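Local coordinates for ribonucleoside-diphosphate reductase (Pseudomonas aeruginosa, PDB 5IM3), which probably catalyses the reduction of ribonucleoside diphosphates to deoxyribonucleotides for DNA synthesis, under allosteric control by bound nucleotides such as dATP, at residues W406-L412 and S423-F429; T456-E462 and W501-P506; L430-N434 and R477-M481. All coordinates share one frame; numbering follows the deposited sequence.

Contact 1 of 3, residues W406-L412 and S423-F429. With DTP (2'-deoxyadenosine 5'-triphosphate), chain G.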
loop_
_atom_site.group_PDB
_atom_site.type_symbol
_atom_site.label_atom_id
_atom_site.label_comp_id
_atom_site.label_asym_id
_atom_site.label_seq_id
_atom_site.Cartn_x
_atom_site.Cartn_y
_atom_site.Cartn_z
ATOM N N TRP A 406 -36.169 -2.430 15.698
ATOM C CA TRP A 406 -35.637 -3.417 16.627
ATOM C C TRP A 406 -35.054 -2.798 17.888
ATOM O O TRP A 406 -34.554 -3.528 18.749
ATOM C CB TRP A 406 -34.583 -4.272 15.920
ATOM C CG TRP A 406 -35.227 -5.331 15.102
ATOM C CD1 TRP A 406 -35.686 -5.217 13.819
ATOM C CD2 TRP A 406 -35.537 -6.664 15.520
ATOM N NE1 TRP A 406 -36.251 -6.400 13.412
ATOM C CE2 TRP A 406 -36.171 -7.305 14.436
ATOM C CE3 TRP A 406 -35.336 -7.379 16.703
ATOM C CZ2 TRP A 406 -36.603 -8.628 14.503
ATOM C CZ3 TRP A 406 -35.765 -8.690 16.765
ATOM C CH2 TRP A 406 -36.390 -9.302 15.673
ATOM N N THR A 407 -35.138 -1.479 18.033
ATOM C CA THR A 407 -34.561 -0.811 19.194
ATOM C C THR A 407 -35.067 -1.343 20.530
ATOM O O THR A 407 -34.254 -1.437 21.466
ATOM C CB THR A 407 -34.824 0.695 19.081
ATOM O OG1 THR A 407 -34.122 1.214 17.944
ATOM C CG2 THR A 407 -34.377 1.438 20.336
ATOM N N PRO A 408 -36.347 -1.687 20.708
ATOM C CA PRO A 408 -36.810 -2.080 22.052
ATOM C C PRO A 408 -36.179 -3.359 22.583
ATOM O O PRO A 408 -36.228 -3.589 23.799
ATOM C CB PRO A 408 -38.329 -2.247 21.871
ATOM C CG PRO A 408 -38.666 -1.470 20.641
ATOM C CD PRO A 408 -37.464 -1.592 19.751
ATOM N N VAL A 409 -35.590 -4.187 21.727
ATOM C CA VAL A 409 -35.111 -5.506 22.132
ATOM C C VAL A 409 -33.775 -5.359 22.856
ATOM O O VAL A 409 -32.847 -4.722 22.346
ATOM C CB VAL A 409 -34.995 -6.432 20.910
ATOM C CG1 VAL A 409 -34.403 -7.780 21.293
ATOM C CG2 VAL A 409 -36.364 -6.618 20.267
ATOM N N ARG A 410 -33.670 -5.973 24.036
ATOM C CA ARG A 410 -32.534 -5.746 24.922
ATOM C C ARG A 410 -31.239 -6.292 24.327
ATOM O O ARG A 410 -31.231 -7.261 23.564
ATOM C CB ARG A 410 -32.794 -6.373 26.291
ATOM C CG ARG A 410 -32.982 -7.880 26.282
ATOM C CD ARG A 410 -33.442 -8.373 27.648
ATOM N NE ARG A 410 -34.750 -7.829 28.002
ATOM C CZ ARG A 410 -35.467 -8.207 29.056
ATOM N NH1 ARG A 410 -35.007 -9.139 29.882
ATOM N NH2 ARG A 410 -36.649 -7.654 29.281
ATOM N N ALA A 411 -30.130 -5.660 24.707
ATOM C CA ALA A 411 -28.856 -5.841 24.033
ATOM C C ALA A 411 -28.002 -6.902 24.726
ATOM O O ALA A 411 -28.366 -7.458 25.764
ATOM C CB ALA A 411 -28.107 -4.510 23.972
ATOM N N LEU A 412 -26.841 -7.179 24.132
ATOM C CA LEU A 412 -25.881 -8.102 24.722
ATOM C C LEU A 412 -25.610 -7.727 26.171
ATOM O O LEU A 412 -25.405 -6.555 26.494
ATOM C CB LEU A 412 -24.575 -8.091 23.922
ATOM C CG LEU A 412 -23.432 -8.950 24.479
ATOM C CD1 LEU A 412 -23.755 -10.434 24.358
ATOM C CD2 LEU A 412 -22.116 -8.624 23.788
ATOM N N SER A 423 -28.696 -12.076 27.746
ATOM C CA SER A 423 -29.049 -11.984 26.338
ATOM C C SER A 423 -27.803 -11.835 25.474
ATOM O O SER A 423 -26.786 -11.280 25.896
ATOM C CB SER A 423 -29.973 -10.790 26.098
ATOM O OG SER A 423 -30.309 -10.672 24.726
ATOM N N GLN A 424 -27.894 -12.347 24.250
ATOM C CA GLN A 424 -26.882 -12.125 23.229
ATOM C C GLN A 424 -27.231 -10.968 22.308
ATOM O O GLN A 424 -26.504 -10.719 21.340
ATOM C CB GLN A 424 -26.675 -13.403 22.409
ATOM C CG GLN A 424 -26.189 -14.576 23.241
ATOM C CD GLN A 424 -24.971 -14.225 24.074
ATOM O OE1 GLN A 424 -23.969 -13.734 23.551
ATOM N NE2 GLN A 424 -25.059 -14.456 25.382
ATOM N N GLY A 425 -28.320 -10.260 22.581
ATOM C CA GLY A 425 -28.662 -9.081 21.824
ATOM C C GLY A 425 -29.540 -9.372 20.626
ATOM O O GLY A 425 -30.100 -10.458 20.451
ATOM N N VAL A 426 -29.641 -8.357 19.768
ATOM C CA VAL A 426 -30.626 -8.384 18.695
ATOM C C VAL A 426 -30.133 -9.177 17.492
ATOM O O VAL A 426 -30.943 -9.689 16.714
ATOM C CB VAL A 426 -31.004 -6.947 18.291
ATOM C CG1 VAL A 426 -31.544 -6.183 19.492
ATOM C CG2 VAL A 426 -29.803 -6.213 17.691
ATOM N N VAL A 427 -28.814 -9.290 17.306
ATOM C CA VAL A 427 -28.294 -9.837 16.050
ATOM C C VAL A 427 -28.729 -11.280 15.823
ATOM O O VAL A 427 -29.101 -11.615 14.690
ATOM C CB VAL A 427 -26.774 -9.637 15.977
ATOM C CG1 VAL A 427 -26.178 -10.386 14.794
ATOM C CG2 VAL A 427 -26.474 -8.151 15.841
ATOM N N PRO A 428 -28.719 -12.176 16.812
ATOM C CA PRO A 428 -29.211 -13.537 16.538
ATOM C C PRO A 428 -30.655 -13.574 16.071
ATOM O O PRO A 428 -31.027 -14.465 15.298
ATOM C CB PRO A 428 -29.041 -14.251 17.883
ATOM C CG PRO A 428 -27.958 -13.531 18.554
ATOM C CD PRO A 428 -28.109 -12.083 18.148
ATOM N N PHE A 429 -31.484 -12.635 16.533
ATOM C CA PHE A 429 -32.843 -12.530 16.023
ATOM C C PHE A 429 -32.874 -11.932 14.617
ATOM O O PHE A 429 -33.657 -12.361 13.767
ATOM C CB PHE A 429 -33.688 -11.716 16.993
ATOM C CG PHE A 429 -33.854 -12.375 18.333
ATOM C CD1 PHE A 429 -34.398 -13.637 18.422
ATOM C CD2 PHE A 429 -33.454 -11.745 19.493
ATOM C CE1 PHE A 429 -34.549 -14.259 19.639
ATOM C CE2 PHE A 429 -33.603 -12.364 20.719
ATOM C CZ PHE A 429 -34.152 -13.620 20.791
HETATM P PG DTP G . -38.776 -9.936 31.691
HETATM O O1G DTP G . -37.378 -10.398 31.928
HETATM O O2G DTP G . -39.359 -9.149 32.866
HETATM O O3G DTP G . -38.893 -9.064 30.440
HETATM P PB DTP G . -40.516 -11.609 30.117
HETATM O O1B DTP G . -40.931 -10.412 29.363
HETATM O O2B DTP G . -41.724 -12.477 30.468
HETATM O O3B DTP G . -39.765 -11.160 31.448
HETATM P PA DTP G . -39.330 -12.468 27.705
HETATM O O1A DTP G . -40.262 -11.437 27.281
HETATM O O2A DTP G . -39.783 -13.783 27.116
HETATM O O3A DTP G . -39.486 -12.494 29.284
HETATM O "O5'" DTP G . -37.878 -12.110 27.205
HETATM C "C5'" DTP G . -37.327 -10.783 27.334
HETATM C "C4'" DTP G . -36.122 -10.645 26.437
HETATM O "O4'" DTP G . -35.227 -11.756 26.663
HETATM C "C3'" DTP G . -36.415 -10.616 24.936
HETATM O "O3'" DTP G . -35.589 -9.649 24.287
HETATM C "C2'" DTP G . -36.059 -12.025 24.479
HETATM C "C1'" DTP G . -34.960 -12.432 25.445
HETATM N N9 DTP G . -34.918 -13.860 25.725
HETATM C C8 DTP G . -35.719 -14.533 26.609
HETATM N N7 DTP G . -35.520 -15.829 26.632
HETATM C C5 DTP G . -34.506 -16.021 25.705
HETATM C C6 DTP G . -33.825 -17.174 25.270
HETATM N N6 DTP G . -34.076 -18.402 25.730
HETATM N N1 DTP G . -32.858 -17.017 24.341
HETATM C C2 DTP G . -32.595 -15.788 23.887
HETATM N N3 DTP G . -33.171 -14.630 24.218
HETATM C C4 DTP G . -34.125 -14.816 25.140
HETATM O O HOH W 1 -32.834 -9.740 23.754
#
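Two valine torsions turn CG1 of each toward the other: in Val409 it points opposite the backbone N (chi1 176°), in Val426 opposite the carbonyl carbon (chi1 -58°), and Val409 CG1 meets Val426 CG1 at 3.7 Å. Beside them Trp406 and Phe429 cross at about a right angle: CZ3, on the six-membered ring of Trp406, comes 3.7 Å from Phe429 CB, so the indole packs on the root of the phenylalanine rather than stacking on its ring. No direct hydrogen bond joins the two segments. Instead the backbones close on Gly425, whose CA lies 3.6 Å from Arg410 O in a CA-H...O contact. An ST turn shapes this end of the loop, Ser423 OG accepting from Gly425 N.

Together the segments form one wall of a dATP site in the barrel domain, with Val409, Arg410 and Phe429 all lining the nucleotide pocket. A water ties the three parties together, donating to Arg410 O and also bonded to Ser423 OG and to O3' of the deoxyribose. The arginine lays one guanidinium face over C5' of the nucleotide, which stands 3.6 Å above the plane centre. Arg410 NH2 then bonds O3G of the gamma phosphate at 2.9 Å, whereas the bond from NH1 to O1G is weak; Arg410 NE is salt-bridged to Asp380, which should limit rotation of the group. At the adenine, Phe429 CZ comes within 3.7 Å of N3 of dATP, which lies at the ring edge. Ala439 of the second subunit packs on Phe429.

Contact 2 of 3, residues T456-E462 and W501-P506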
loop_
_atom_site.group_PDB
_atom_site.type_symbol
_atom_site.label_atom_id
_atom_site.label_comp_id
_atom_site.label_asym_id
_atom_site.label_seq_id
_atom_site.Cartn_x
_atom_site.Cartn_y
_atom_site.Cartn_z
ATOM N N THR A 456 -29.184 4.873 18.090
ATOM C CA THR A 456 -27.727 4.998 18.130
ATOM C C THR A 456 -27.121 4.772 19.515
ATOM O O THR A 456 -25.910 4.538 19.608
ATOM C CB THR A 456 -27.310 6.378 17.610
ATOM O OG1 THR A 456 -28.044 6.680 16.416
ATOM C CG2 THR A 456 -25.826 6.401 17.285
ATOM N N TRP A 457 -27.912 4.838 20.582
ATOM C CA TRP A 457 -27.421 4.513 21.917
ATOM C C TRP A 457 -27.570 3.033 22.257
ATOM O O TRP A 457 -27.126 2.610 23.330
ATOM C CB TRP A 457 -28.142 5.355 22.978
ATOM C CG TRP A 457 -29.641 5.321 22.886
ATOM C CD1 TRP A 457 -30.451 6.288 22.362
ATOM C CD2 TRP A 457 -30.511 4.271 23.332
ATOM N NE1 TRP A 457 -31.765 5.908 22.455
ATOM C CE2 TRP A 457 -31.831 4.672 23.044
ATOM C CE3 TRP A 457 -30.302 3.032 23.944
ATOM C CZ2 TRP A 457 -32.936 3.881 23.348
ATOM C CZ3 TRP A 457 -31.404 2.245 24.246
ATOM C CH2 TRP A 457 -32.702 2.674 23.948
ATOM N N HIS A 458 -28.181 2.243 21.377
ATOM C CA HIS A 458 -28.383 0.826 21.643
ATOM C C HIS A 458 -27.041 0.117 21.786
ATOM O O HIS A 458 -26.124 0.321 20.987
ATOM C CB HIS A 458 -29.197 0.202 20.511
ATOM C CG HIS A 458 -29.798 -1.128 20.847
ATOM N ND1 HIS A 458 -29.067 -2.296 20.854
ATOM C CD2 HIS A 458 -31.068 -1.478 21.160
ATOM C CE1 HIS A 458 -29.858 -3.307 21.168
ATOM N NE2 HIS A 458 -31.077 -2.837 21.358
ATOM N N LEU A 459 -26.932 -0.730 22.810
ATOM C CA LEU A 459 -25.647 -1.339 23.132
ATOM C C LEU A 459 -25.140 -2.282 22.046
ATOM O O LEU A 459 -23.938 -2.564 22.004
ATOM C CB LEU A 459 -25.735 -2.082 24.465
ATOM C CG LEU A 459 -24.880 -1.469 25.570
ATOM C CD1 LEU A 459 -25.118 -2.208 26.869
ATOM C CD2 LEU A 459 -23.409 -1.508 25.196
ATOM N N ASP A 460 -26.012 -2.766 21.166
ATOM C CA ASP A 460 -25.587 -3.608 20.057
ATOM C C ASP A 460 -25.242 -2.802 18.806
ATOM O O ASP A 460 -24.999 -3.397 17.751
ATOM C CB ASP A 460 -26.674 -4.638 19.725
ATOM C CG ASP A 460 -26.895 -5.643 20.846
ATOM O OD1 ASP A 460 -25.953 -5.907 21.622
ATOM O OD2 ASP A 460 -28.018 -6.177 20.939
ATOM N N ILE A 461 -25.179 -1.472 18.906
ATOM C CA ILE A 461 -25.064 -0.644 17.706
ATOM C C ILE A 461 -23.789 -0.964 16.936
ATOM O O ILE A 461 -23.789 -0.982 15.700
ATOM C CB ILE A 461 -25.140 0.854 18.068
ATOM C CG1 ILE A 461 -25.198 1.709 16.796
ATOM C CG2 ILE A 461 -23.949 1.278 18.921
ATOM C CD1 ILE A 461 -26.435 1.466 15.946
ATOM N N GLU A 462 -22.684 -1.222 17.644
ATOM C CA GLU A 462 -21.409 -1.441 16.966
ATOM C C GLU A 462 -21.447 -2.704 16.113
ATOM O O GLU A 462 -20.990 -2.701 14.964
ATOM C CB GLU A 462 -20.270 -1.504 17.989
ATOM C CG GLU A 462 -20.002 -0.173 18.676
ATOM C CD GLU A 462 -19.025 -0.285 19.830
ATOM O OE1 GLU A 462 -19.195 -1.193 20.673
ATOM O OE2 GLU A 462 -18.083 0.535 19.894
ATOM N N TRP A 501 -20.691 9.871 24.319
ATOM C CA TRP A 501 -21.935 9.198 23.970
ATOM C C TRP A 501 -21.961 7.856 24.683
ATOM O O TRP A 501 -21.002 7.085 24.580
ATOM C CB TRP A 501 -22.041 9.018 22.449
ATOM C CG TRP A 501 -23.312 8.384 21.970
ATOM C CD1 TRP A 501 -23.450 7.145 21.415
ATOM C CD2 TRP A 501 -24.624 8.961 21.994
ATOM N NE1 TRP A 501 -24.766 6.915 21.093
ATOM C CE2 TRP A 501 -25.507 8.014 21.438
ATOM C CE3 TRP A 501 -25.138 10.184 22.432
ATOM C CZ2 TRP A 501 -26.875 8.252 21.309
ATOM C CZ3 TRP A 501 -26.501 10.420 22.302
ATOM C CH2 TRP A 501 -27.351 9.457 21.746
ATOM N N THR A 502 -23.044 7.585 25.405
ATOM C CA THR A 502 -23.157 6.390 26.231
ATOM C C THR A 502 -24.144 5.412 25.608
ATOM O O THR A 502 -25.249 5.800 25.214
ATOM C CB THR A 502 -23.600 6.745 27.653
ATOM O OG1 THR A 502 -22.667 7.670 28.228
ATOM C CG2 THR A 502 -23.667 5.496 28.524
ATOM N N LEU A 503 -23.744 4.148 25.526
ATOM C CA LEU A 503 -24.599 3.086 25.024
ATOM C C LEU A 503 -25.289 2.381 26.187
ATOM O O LEU A 503 -24.668 2.108 27.218
ATOM C CB LEU A 503 -23.792 2.077 24.202
ATOM C CG LEU A 503 -22.857 2.669 23.142
ATOM C CD1 LEU A 503 -22.189 1.568 22.330
ATOM C CD2 LEU A 503 -23.606 3.624 22.231
ATOM N N PHE A 504 -26.579 2.100 26.014
ATOM C CA PHE A 504 -27.394 1.448 27.028
ATOM C C PHE A 504 -28.133 0.271 26.409
ATOM O O PHE A 504 -28.366 0.223 25.198
ATOM C CB PHE A 504 -28.440 2.395 27.637
ATOM C CG PHE A 504 -27.867 3.613 28.297
ATOM C CD1 PHE A 504 -27.335 3.541 29.573
ATOM C CD2 PHE A 504 -27.897 4.840 27.657
ATOM C CE1 PHE A 504 -26.825 4.668 30.188
ATOM C CE2 PHE A 504 -27.384 5.969 28.264
ATOM C CZ PHE A 504 -26.852 5.884 29.532
ATOM N N SER A 505 -28.507 -0.657 27.241
ATOM C CA SER A 505 -29.492 -1.626 26.775
ATOM C C SER A 505 -30.900 -1.086 27.015
ATOM O O SER A 505 -31.173 -0.528 28.081
ATOM C CB SER A 505 -29.337 -2.960 27.491
ATOM O OG SER A 505 -30.364 -3.854 27.092
ATOM N N PRO A 506 -31.817 -1.226 26.056
ATOM C CA PRO A 506 -33.156 -0.645 26.249
ATOM C C PRO A 506 -33.881 -1.177 27.472
ATOM O O PRO A 506 -34.724 -0.466 28.029
ATOM C CB PRO A 506 -33.890 -1.010 24.949
ATOM C CG PRO A 506 -33.131 -2.146 24.380
ATOM C CD PRO A 506 -31.705 -1.927 24.767
#
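A single beta bridge, His458 with Phe504, joins the loop after strand 450-455 of the barrel sheet to strand 500-504. Its bonds are unequal. Phe504 N donates to Trp457 O at 2.8 Å, nearly in line with the carbonyl (C=O...N 166°), while the return bond from Leu459 N to Phe504 O is weak, with an N-H...O angle of 124°. A third bond uses a side chain: Trp501 NE1 reaches Thr456 O at 3.0 Å with an almost straight N-H...O angle of 172°. The acceptor lies in the indole plane, but the donor stands above the carbonyl plane and so does not sit on a lone pair.

Trp457 lies alongside strand 500-504 and the residues after it. Its CB rests on Trp501 CZ2 at 3.6 Å, and with CG between the backbone N and the carbonyl carbon the indole edge is turned toward Phe504 O and Pro506. Pro506 also meets the imidazole, Pro506 CD lying 3.6 Å from His458 NE2. That ring is held at both nitrogens: ND1 accepts from Asp460 N at 3.1 Å, and NE2 bonds Val409 O. These two bonds imply that the proton is probably on NE2 and should restrict rotation of the ring. Leu503 fills the other part of the interface, with its CB 3.7 Å from Leu459 CD2 and its CD1 against Ile461 CG2.

Strand 500-504 pairs antiparallel with strand 539-543. Helix 517-532 packs on Phe504 and Thr502, and Tyr524 stacks on Trp501; Thr456 and Ile461 touch strand 482-487, which links the bridge to the barrel sheet.

Contact 3 of 3, residues L430-N434 and R477-M481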
loop_
_atom_site.group_PDB
_atom_site.type_symbol
_atom_site.label_atom_id
_atom_site.label_comp_id
_atom_site.label_asym_id
_atom_site.label_seq_id
_atom_site.Cartn_x
_atom_site.Cartn_y
_atom_site.Cartn_z
ATOM N N LEU A 430 -32.018 -10.944 14.348
ATOM C CA LEU A 430 -31.956 -10.404 12.995
ATOM C C LEU A 430 -31.546 -11.467 11.994
ATOM O O LEU A 430 -31.949 -11.417 10.832
ATOM C CB LEU A 430 -30.994 -9.221 12.937
ATOM C CG LEU A 430 -31.483 -8.008 13.720
ATOM C CD1 LEU A 430 -30.425 -6.915 13.710
ATOM C CD2 LEU A 430 -32.792 -7.490 13.142
ATOM N N LYS A 431 -30.764 -12.450 12.436
ATOM C CA LYS A 431 -30.435 -13.566 11.564
ATOM C C LYS A 431 -31.682 -14.358 11.190
ATOM O O LYS A 431 -31.799 -14.854 10.069
ATOM C CB LYS A 431 -29.404 -14.468 12.238
ATOM C CG LYS A 431 -29.087 -15.723 11.443
ATOM C CD LYS A 431 -28.253 -15.399 10.210
ATOM C CE LYS A 431 -26.816 -15.097 10.597
ATOM N NZ LYS A 431 -25.936 -15.084 9.407
ATOM N N VAL A 432 -32.613 -14.505 12.137
ATOM C CA VAL A 432 -33.882 -15.156 11.825
ATOM C C VAL A 432 -34.667 -14.323 10.816
ATOM O O VAL A 432 -35.260 -14.856 9.879
ATOM C CB VAL A 432 -34.690 -15.394 13.112
ATOM C CG1 VAL A 432 -36.026 -16.055 12.796
ATOM C CG2 VAL A 432 -33.883 -16.251 14.098
ATOM N N VAL A 433 -34.683 -13.002 10.997
ATOM C CA VAL A 433 -35.310 -12.112 10.019
ATOM C C VAL A 433 -34.675 -12.314 8.654
ATOM O O VAL A 433 -35.358 -12.495 7.643
ATOM C CB VAL A 433 -35.188 -10.646 10.476
ATOM C CG1 VAL A 433 -35.653 -9.701 9.372
ATOM C CG2 VAL A 433 -35.972 -10.419 11.755
ATOM N N ASN A 434 -33.341 -12.272 8.619
ATOM C CA ASN A 434 -32.609 -12.390 7.367
ATOM C C ASN A 434 -33.007 -13.646 6.604
ATOM O O ASN A 434 -33.234 -13.601 5.391
ATOM C CB ASN A 434 -31.110 -12.392 7.667
ATOM C CG ASN A 434 -30.267 -12.516 6.425
ATOM O OD1 ASN A 434 -29.883 -11.516 5.820
ATOM N ND2 ASN A 434 -29.971 -13.747 6.035
ATOM N N ARG A 477 -23.354 -11.496 10.478
ATOM C CA ARG A 477 -23.691 -10.883 9.201
ATOM C C ARG A 477 -25.133 -11.206 8.832
ATOM O O ARG A 477 -25.639 -12.290 9.131
ATOM C CB ARG A 477 -22.763 -11.385 8.079
ATOM C CG ARG A 477 -21.657 -10.430 7.677
ATOM C CD ARG A 477 -20.961 -9.873 8.885
ATOM N NE ARG A 477 -19.602 -9.438 8.602
ATOM C CZ ARG A 477 -18.790 -8.935 9.523
ATOM N NH1 ARG A 477 -19.218 -8.798 10.771
ATOM N NH2 ARG A 477 -17.555 -8.569 9.202
ATOM N N THR A 478 -25.786 -10.256 8.161
ATOM C CA THR A 478 -27.109 -10.458 7.565
ATOM C C THR A 478 -27.038 -9.905 6.141
ATOM O O THR A 478 -27.391 -8.749 5.899
ATOM C CB THR A 478 -28.220 -9.778 8.383
ATOM O OG1 THR A 478 -27.976 -8.367 8.460
ATOM C CG2 THR A 478 -28.300 -10.355 9.796
ATOM N N HIS A 479 -26.586 -10.738 5.200
ATOM C CA HIS A 479 -26.354 -10.296 3.827
ATOM C C HIS A 479 -27.633 -10.119 3.020
ATOM O O HIS A 479 -27.559 -9.646 1.880
ATOM C CB HIS A 479 -25.449 -11.288 3.092
ATOM C CG HIS A 479 -24.097 -11.449 3.715
ATOM N ND1 HIS A 479 -23.677 -12.631 4.284
ATOM C CD2 HIS A 479 -23.074 -10.576 3.863
ATOM C CE1 HIS A 479 -22.453 -12.482 4.753
ATOM N NE2 HIS A 479 -22.063 -11.243 4.510
ATOM N N ASP A 480 -28.794 -10.483 3.563
ATOM C CA ASP A 480 -30.050 -10.392 2.830
ATOM C C ASP A 480 -31.035 -9.454 3.514
ATOM O O ASP A 480 -32.234 -9.504 3.232
ATOM C CB ASP A 480 -30.658 -11.783 2.656
ATOM C CG ASP A 480 -29.653 -12.788 2.123
ATOM O OD1 ASP A 480 -29.496 -12.879 0.888
ATOM O OD2 ASP A 480 -29.013 -13.480 2.943
ATOM N N MET A 481 -30.546 -8.589 4.394
ATOM C CA MET A 481 -31.378 -7.683 5.168
ATOM C C MET A 481 -30.757 -6.299 5.135
ATOM O O MET A 481 -29.536 -6.157 5.251
ATOM C CB MET A 481 -31.509 -8.164 6.624
ATOM C CG MET A 481 -32.477 -7.362 7.477
ATOM S SD MET A 481 -32.361 -7.758 9.234
ATOM C CE MET A 481 -30.855 -6.887 9.658
#
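Leu430 and Val433 of helix 427-440 close over the thioether of Met481, the buried and tightly packed part of this contact. Met481 SD lies 3.8 Å from Val433 CG1 and 3.9 Å from Leu430 CD2. The methionine runs extended from the backbone and bends only at chi3 (76°), which turns its methyl CE back toward Leu430 CB and CD2. Trp406 packs on the same leucine and valine, and Val450 and Ala452 of strand 450-455 meet the methionine, so the helix lies against the barrel sheet here. Thr478 CG2 continues the apolar patch, set against Leu430 O and Asn434 CB.

Next to this patch Asn434 forms a buried polar link. With CG anti to the backbone N, it reaches into the type I turn from Thr478 to Met481. Its OD1 receives Asp480 N at 2.7 Å in the carbonyl plane; the amides of His479 and Met481 also come near but at poor angles. Asn434 ND2 donates to Asp480 OD2 at 3.2 Å, using the anti lone pair of that oxygen, with the amide and carboxylate planes turned 51° apart. The solvent side is looser: Asp480 and His479 are exposed, and the partly exposed Lys431 curls through bends at chi2 and chi3 to place NZ 2.8 Å from Arg477 O. The same ammonium also bonds Asp474 O, and the side chain of Lys431 packs on Asp435 of the second subunit.

Two of the three bonds between helix and loop use loop backbone groups, and the third the Asp480 carboxylate. Gripped at both ends, the Asn434 amide should be restricted in rotation, while the ammonium charge of Lys431 is probably stabilised by the two carbonyl oxygens, Arg477 O and Asp474 O.

Overall arrangement
Contacts 1 and 3 share helix 427-440 and the apolar packing near its start; their centres lie about 13 Å apart, and both touch the second subunit. Contact 2 meets no other protein chain but adjoins contact 1 through Asp460, whose carboxylate oxygens take Leu412 N and Val426 N. Contacts 2 and 3 do not touch, their nearest atoms being about 7 Å apart. All three are mainly buried, with contacts 1 and 3 each having an exposed margin. Their chemistry differs: apolar packing, a shared water and a nucleotide characterise contact 1, backbone pairing and aromatic packing contact 2, and side-chain bonds to a loop plus methionine packing contact 3.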